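Local coordinates for protein amide synthase (Vibrio cholerae, PDB 1L5A) that probably forms an amide bond in vibriobactin assembly, as a stand-alone condensation enzyme of nonribosomal peptide synthesis, at residues 339-342 against 348-351. Sequence-based numbering, arbitrary orientation.
Sequences FESP and QTEL
Thr349 overlaps both Ser341 and Pro342, its methyl turned to the serine and its hydroxyl to the proline carbonyl. CG2 lies 3.5 Å from OG of Ser341 and 4.1 Å from CD of Pro342, so the methyl packs against the serine hydroxyl and the near corner of the proline ring, the threonine and proline side chains crossing at about a right angle. The other branch makes the one hydrogen bond between the two segments: OG1 of Thr349 donates to O of Pro342 over 2.9 Å, and with a C=O...O angle of 167° the donor sits almost in line with the carbonyl bond. One torsion serves both contacts: chi1 of -66° sets CG2 anti to the backbone N and leaves OG1 beside that N, and both branches meet the loop. Two residues along, Leu351 reaches across with CD1, which rests 3.9 Å from CB of Ser341 and 4.2 Å from CD of Pro342.

The fold here is that of an NRPS condensation domain, in the clan of CoA-dependent acyltransferases, with two sheet-bearing halves. Segment 339-342 belongs to the link that leaves strand 333-337 of one sheet and enters 348-356, an outermost strand of the other, so the chain crosses between halves and packs on the strand it is about to become. That strand pairs antiparallel with 22-30, from which Leu27 meets both Pro342 and Leu351, while Glu138 of helix 131-150 also touches these two side chains. Pro342 is buried between these elements, whereas Ser341 and Thr349 remain partly open to solvent. At the other end of the linking segment, the ring of Phe339 meets that of Tyr132 with their planes steeply inclined, at about 75°.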
ATOM      1  N   PHE A 339     -27.802  -3.940  -3.854  1.00 43.23           N
ATOM      2  CA  PHE A 339     -27.700  -4.971  -4.888  1.00 42.09           C
ATOM      3  C   PHE A 339     -28.986  -5.545  -5.479  1.00 37.94           C
ATOM      4  O   PHE A 339     -29.936  -5.840  -4.757  1.00 42.26           O
ATOM      5  CB  PHE A 339     -26.834  -6.088  -4.340  1.00 42.36           C
ATOM      6  CG  PHE A 339     -25.495  -5.616  -3.861  1.00 45.99           C
ATOM      7  CD1 PHE A 339     -25.013  -5.996  -2.612  1.00 35.32           C
ATOM      8  CD2 PHE A 339     -24.696  -4.816  -4.684  1.00 49.11           C
ATOM      9  CE1 PHE A 339     -23.755  -5.598  -2.191  1.00 45.95           C
ATOM     10  CE2 PHE A 339     -23.433  -4.408  -4.275  1.00 47.45           C
ATOM     11  CZ  PHE A 339     -22.957  -4.800  -3.025  1.00 48.95           C
ATOM     12  N   GLU A 340     -29.002  -5.703  -6.799  1.00 33.95           N
ATOM     13  CA  GLU A 340     -30.163  -6.246  -7.506  1.00 39.95           C
ATOM     14  C   GLU A 340     -30.184  -7.759  -7.378  1.00 39.35           C
ATOM     15  O   GLU A 340     -29.150  -8.378  -7.145  1.00 42.81           O
ATOM     16  CB  GLU A 340     -30.103  -5.916  -9.000  1.00 46.31           C
ATOM     17  CG  GLU A 340     -29.802  -4.472  -9.349  1.00 59.07           C
ATOM     18  CD  GLU A 340     -29.581  -4.278 -10.840  1.00 64.85           C
ATOM     19  OE1 GLU A 340     -30.547  -4.453 -11.622  1.00 73.20           O
ATOM     20  OE2 GLU A 340     -28.437  -3.958 -11.235  1.00 66.05           O
ATOM     21  N   SER A 341     -31.353  -8.359  -7.544  1.00 36.84           N
ATOM     22  CA  SER A 341     -31.439  -9.807  -7.479  1.00 38.56           C
ATOM     23  C   SER A 341     -30.711 -10.356  -8.728  1.00 37.48           C
ATOM     24  O   SER A 341     -30.593  -9.669  -9.749  1.00 33.66           O
ATOM     25  CB  SER A 341     -32.904 -10.239  -7.446  1.00 41.94           C
ATOM     26  OG  SER A 341     -33.581  -9.794  -8.604  1.00 50.88           O
ATOM     27  N   PRO A 342     -30.197 -11.591  -8.658  1.00 33.09           N
ATOM     28  CA  PRO A 342     -29.485 -12.152  -9.818  1.00 32.48           C
ATOM     29  C   PRO A 342     -30.369 -12.313 -11.062  1.00 33.15           C
ATOM     30  O   PRO A 342     -31.536 -12.701 -10.958  1.00 33.12           O
ATOM     31  CB  PRO A 342     -28.975 -13.486  -9.285  1.00 33.38           C
ATOM     32  CG  PRO A 342     -30.087 -13.911  -8.337  1.00 33.12           C
ATOM     33  CD  PRO A 342     -30.422 -12.613  -7.617  1.00 33.10           C
ATOM     34  N   GLN A 348     -37.904 -13.405 -14.778  1.00 36.86           N
ATOM     35  CA  GLN A 348     -38.062 -12.394 -13.741  1.00 39.79           C
ATOM     36  C   GLN A 348     -37.577 -13.105 -12.491  1.00 34.05           C
ATOM     37  O   GLN A 348     -37.824 -14.292 -12.314  1.00 36.46           O
ATOM     38  CB  GLN A 348     -39.522 -11.991 -13.546  1.00 38.19           C
ATOM     39  CG  GLN A 348     -40.180 -11.411 -14.779  1.00 57.77           C
ATOM     40  CD  GLN A 348     -39.270 -10.463 -15.526  1.00 66.04           C
ATOM     41  OE1 GLN A 348     -38.734  -9.514 -14.946  1.00 67.59           O
ATOM     42  NE2 GLN A 348     -39.087 -10.712 -16.826  1.00 70.21           N
ATOM     43  N   THR A 349     -36.881 -12.382 -11.631  1.00 36.26           N
ATOM     44  CA  THR A 349     -36.374 -12.956 -10.400  1.00 33.72           C
ATOM     45  C   THR A 349     -37.009 -12.279  -9.188  1.00 33.16           C
ATOM     46  O   THR A 349     -36.969 -11.060  -9.031  1.00 34.69           O
ATOM     47  CB  THR A 349     -34.836 -12.808 -10.337  1.00 37.50           C
ATOM     48  OG1 THR A 349     -34.249 -13.614 -11.367  1.00 44.02           O
ATOM     49  CG2 THR A 349     -34.285 -13.232  -8.973  1.00 32.81           C
ATOM     50  N   GLU A 350     -37.618 -13.080  -8.336  1.00 35.20           N
ATOM     51  CA  GLU A 350     -38.224 -12.559  -7.124  1.00 41.46           C
ATOM     52  C   GLU A 350     -37.363 -13.137  -5.997  1.00 40.21           C
ATOM     53  O   GLU A 350     -37.320 -14.354  -5.776  1.00 40.90           O
ATOM     54  CB  GLU A 350     -39.686 -13.024  -7.025  1.00 45.46           C
ATOM     55  CG  GLU A 350     -40.371 -12.771  -5.679  1.00 61.37           C
ATOM     56  CD  GLU A 350     -41.779 -13.378  -5.615  1.00 69.92           C
ATOM     57  OE1 GLU A 350     -42.684 -12.856  -6.309  1.00 71.54           O
ATOM     58  OE2 GLU A 350     -41.973 -14.382  -4.884  1.00 63.22           O
ATOM     59  N   LEU A 351     -36.643 -12.262  -5.308  1.00 35.10           N
ATOM     60  CA  LEU A 351     -35.775 -12.692  -4.219  1.00 32.10           C
ATOM     61  C   LEU A 351     -36.495 -12.527  -2.893  1.00 32.31           C
ATOM     62  O   LEU A 351     -37.207 -11.544  -2.685  1.00 32.14           O
ATOM     63  CB  LEU A 351     -34.500 -11.852  -4.234  1.00 34.77           C
ATOM     64  CG  LEU A 351     -33.311 -12.263  -3.367  1.00 37.54           C
ATOM     65  CD1 LEU A 351     -32.049 -11.555  -3.888  1.00 29.74           C
ATOM     66  CD2 LEU A 351     -33.588 -11.943  -1.909  1.00 26.61           C
TER